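Local coordinates for protein cytochrome p450EpoK (Sorangium cellulosum, PDB 1PKF) that belongs to the cytochrome P450 family and holds a haem group, with epothilone D bound in the pocket beside it, at residues I303-F308 / L328-A333. Sequence-based numbering, arbitrary orientation.
Sequences IGTVRF and LLIPSA. With HEM (protoporphyrin IX containing Fe), chain B.
The chi1 of T305 (-176°) swings OG1 away from the chain nitrogen toward the haem and sets CG2 4.0 Å from both L328 CD1 and I330 CD1. T305 OG1 lies 2.5 Å from propionate oxygen O1A, a hydrogen bond modelled so short that its exact length is doubtful. R307 bends at chi2 (-70°) and meets that carboxylate edge-on, its guanidinium plane running through the carboxylate carbon: NH1 bonds O1A at 2.8 Å and NH2 bonds O2A at the same length. NH1 also donates to V306 O, approaching from above the carbonyl plane, which helps fix the guanidinium's rotation. The paired N-H bonds of R307 would favour an ionised propionate.

Between the two strands, the sound backbone bond is L328 N to T305 O, 2.9 Å and nearly straight at 168°; the return bond from T305 N to L328 O is weak. At G304 the chains press close, CA standing 3.1 Å from L328 O in a CA-H...O contact, while I330 CD1 rests against the same carbon. I303 O faces the start of helix 330-333, taking a weak bond from I330 N and a CA-H...O contact from L329 CA.

L329, at the N-cap of that helix, centres an inverse gamma turn. G304 O bonds epothilone D; T305 lies in both ligand pockets, R307 in that of the haem. Through T305 and R307 the P450 beta sheet is tied to a haem propionate. Strands 304-309 and 325-329 are antiparallel neighbours in this mixed sheet; helix 55-63 packs on R307 and L328, and helix 29-38 on L329 and P331.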
loop_
_atom_site.group_PDB
_atom_site.type_symbol
_atom_site.label_atom_id
_atom_site.label_comp_id
_atom_site.label_asym_id
_atom_site.label_seq_id
_atom_site.Cartn_x
_atom_site.Cartn_y
_atom_site.Cartn_z
ATOM N N ILE A 303 7.135 -4.619 7.793
ATOM C CA ILE A 303 8.140 -5.598 7.445
ATOM C C ILE A 303 8.486 -5.502 5.943
ATOM O O ILE A 303 9.617 -5.178 5.565
ATOM C CB ILE A 303 7.675 -7.022 7.811
ATOM C CG1 ILE A 303 7.163 -7.063 9.279
ATOM C CG2 ILE A 303 8.809 -7.974 7.620
ATOM C CD1 ILE A 303 5.859 -7.777 9.482
ATOM N N GLY A 304 7.530 -5.789 5.074
ATOM C CA GLY A 304 7.773 -5.647 3.655
ATOM C C GLY A 304 6.803 -6.477 2.878
ATOM O O GLY A 304 5.622 -6.438 3.140
ATOM N N THR A 305 7.300 -7.206 1.891
ATOM C CA THR A 305 6.437 -8.061 1.109
ATOM C C THR A 305 7.074 -9.432 1.090
ATOM O O THR A 305 8.165 -9.604 1.631
ATOM C CB THR A 305 6.192 -7.451 -0.287
ATOM O OG1 THR A 305 5.251 -8.265 -1.008
ATOM C CG2 THR A 305 7.488 -7.456 -1.115
ATOM N N VAL A 306 6.386 -10.403 0.524
ATOM C CA VAL A 306 6.802 -11.789 0.620
ATOM C C VAL A 306 7.002 -12.451 -0.737
ATOM O O VAL A 306 6.370 -12.092 -1.731
ATOM C CB VAL A 306 5.785 -12.662 1.421
ATOM C CG1 VAL A 306 5.771 -12.201 2.828
ATOM C CG2 VAL A 306 4.366 -12.560 0.857
ATOM N N ARG A 307 7.898 -13.432 -0.727
ATOM C CA ARG A 307 8.069 -14.344 -1.831
ATOM C C ARG A 307 8.244 -15.734 -1.234
ATOM O O ARG A 307 8.477 -15.874 -0.016
ATOM C CB ARG A 307 9.292 -13.950 -2.672
ATOM C CG ARG A 307 9.157 -12.594 -3.371
ATOM C CD ARG A 307 8.139 -12.640 -4.474
ATOM N NE ARG A 307 8.081 -11.460 -5.344
ATOM C CZ ARG A 307 7.371 -10.374 -5.075
ATOM N NH1 ARG A 307 6.725 -10.265 -3.911
ATOM N NH2 ARG A 307 7.352 -9.362 -5.941
ATOM N N PHE A 308 8.139 -16.746 -2.095
ATOM C CA PHE A 308 8.217 -18.140 -1.704
ATOM C C PHE A 308 9.189 -18.910 -2.608
ATOM O O PHE A 308 8.993 -18.945 -3.817
ATOM C CB PHE A 308 6.829 -18.754 -1.813
ATOM C CG PHE A 308 5.799 -18.028 -1.000
ATOM C CD1 PHE A 308 4.989 -17.056 -1.579
ATOM C CD2 PHE A 308 5.686 -18.268 0.365
ATOM C CE1 PHE A 308 4.055 -16.359 -0.809
ATOM C CE2 PHE A 308 4.746 -17.577 1.134
ATOM C CZ PHE A 308 3.935 -16.627 0.532
ATOM N N LEU A 328 10.955 -9.441 2.253
ATOM C CA LEU A 328 11.857 -8.381 1.838
ATOM C C LEU A 328 11.635 -7.212 2.744
ATOM O O LEU A 328 10.582 -6.602 2.696
ATOM C CB LEU A 328 11.570 -7.994 0.386
ATOM C CG LEU A 328 11.236 -9.116 -0.585
ATOM C CD1 LEU A 328 11.207 -8.574 -2.004
ATOM C CD2 LEU A 328 12.200 -10.228 -0.498
ATOM N N LEU A 329 12.625 -6.897 3.577
ATOM C CA LEU A 329 12.553 -5.853 4.568
ATOM C C LEU A 329 12.694 -4.443 3.970
ATOM O O LEU A 329 13.726 -3.754 4.119
ATOM C CB LEU A 329 13.590 -6.102 5.665
ATOM C CG LEU A 329 13.379 -5.385 6.977
ATOM C CD1 LEU A 329 11.984 -5.692 7.537
ATOM C CD2 LEU A 329 14.493 -5.729 8.007
ATOM N N ILE A 330 11.610 -3.986 3.339
ATOM C CA ILE A 330 11.678 -2.772 2.568
ATOM C C ILE A 330 12.161 -1.560 3.301
ATOM O O ILE A 330 12.972 -0.842 2.776
ATOM C CB ILE A 330 10.355 -2.497 1.827
ATOM C CG1 ILE A 330 10.321 -3.415 0.609
ATOM C CG2 ILE A 330 10.321 -1.066 1.295
ATOM C CD1 ILE A 330 9.320 -4.417 0.680
ATOM N N PRO A 331 11.649 -1.257 4.478
ATOM C CA PRO A 331 12.073 -0.028 5.144
ATOM C C PRO A 331 13.577 -0.054 5.481
ATOM O O PRO A 331 14.191 1.003 5.676
ATOM C CB PRO A 331 11.190 0.026 6.403
ATOM C CG PRO A 331 10.643 -1.344 6.558
ATOM C CD PRO A 331 10.635 -2.000 5.238
ATOM N N SER A 332 14.140 -1.259 5.535
ATOM C CA SER A 332 15.553 -1.444 5.797
ATOM C C SER A 332 16.381 -1.275 4.538
ATOM O O SER A 332 17.375 -0.538 4.535
ATOM C CB SER A 332 15.834 -2.856 6.320
ATOM O OG SER A 332 17.223 -2.955 6.600
ATOM N N ALA A 333 15.999 -2.015 3.505
ATOM C CA ALA A 333 16.626 -1.910 2.215
ATOM C C ALA A 333 16.702 -0.459 1.784
ATOM O O ALA A 333 17.647 -0.070 1.149
ATOM C CB ALA A 333 15.864 -2.720 1.182
HETATM C CHA HEM B . 1.284 -4.111 -5.702
HETATM C CHB HEM B . 3.015 -0.648 -2.988
HETATM C CHC HEM B . -0.898 2.138 -3.678
HETATM C CHD HEM B . -2.768 -1.445 -6.112
HETATM C C1A HEM B . 2.139 -3.350 -4.981
HETATM C C2A HEM B . 3.476 -3.741 -4.597
HETATM C C3A HEM B . 3.949 -2.783 -3.824
HETATM C C4A HEM B . 2.928 -1.775 -3.702
HETATM C CMA HEM B . 5.349 -2.797 -3.211
HETATM C CAA HEM B . 4.201 -5.030 -5.007
HETATM C CBA HEM B . 4.133 -6.031 -3.845
HETATM C CGA HEM B . 4.909 -7.278 -4.213
HETATM O O1A HEM B . 4.846 -8.288 -3.461
HETATM O O2A HEM B . 5.591 -7.292 -5.281
HETATM C C1B HEM B . 2.054 0.317 -2.955
HETATM C C2B HEM B . 2.218 1.531 -2.185
HETATM C C3B HEM B . 1.162 2.278 -2.430
HETATM C C4B HEM B . 0.281 1.564 -3.280
HETATM C CMB HEM B . 3.417 1.966 -1.271
HETATM C CAB HEM B . 0.801 3.626 -1.828
HETATM C CBB HEM B . 1.654 4.617 -1.753
HETATM C C1C HEM B . -1.765 1.494 -4.451
HETATM C C2C HEM B . -3.009 1.977 -5.014
HETATM C C3C HEM B . -3.526 0.958 -5.689
HETATM C C4C HEM B . -2.604 -0.183 -5.618
HETATM C CMC HEM B . -3.634 3.359 -4.840
HETATM C CAC HEM B . -4.854 1.056 -6.402
HETATM C CBC HEM B . -5.114 0.173 -7.316
HETATM C C1D HEM B . -1.875 -2.476 -6.114
HETATM C C2D HEM B . -2.206 -3.769 -6.668
HETATM C C3D HEM B . -0.957 -4.591 -6.555
HETATM C C4D HEM B . -0.006 -3.721 -5.926
HETATM C CMD HEM B . -3.497 -4.272 -7.321
HETATM C CAD HEM B . -0.756 -6.018 -7.030
HETATM C CBD HEM B . 0.047 -5.894 -8.323
HETATM C CGD HEM B . 0.407 -7.250 -8.845
HETATM O O1D HEM B . 0.579 -8.202 -8.055
HETATM O O2D HEM B . 0.529 -7.413 -10.073
HETATM N NA HEM B . 1.830 -2.156 -4.411
HETATM N NB HEM B . 0.825 0.319 -3.638
HETATM N NC HEM B . -1.553 0.213 -4.850
HETATM N ND HEM B . -0.546 -2.445 -5.667
HETATM FE FE HEM B . 0.229 -0.849 -4.787
#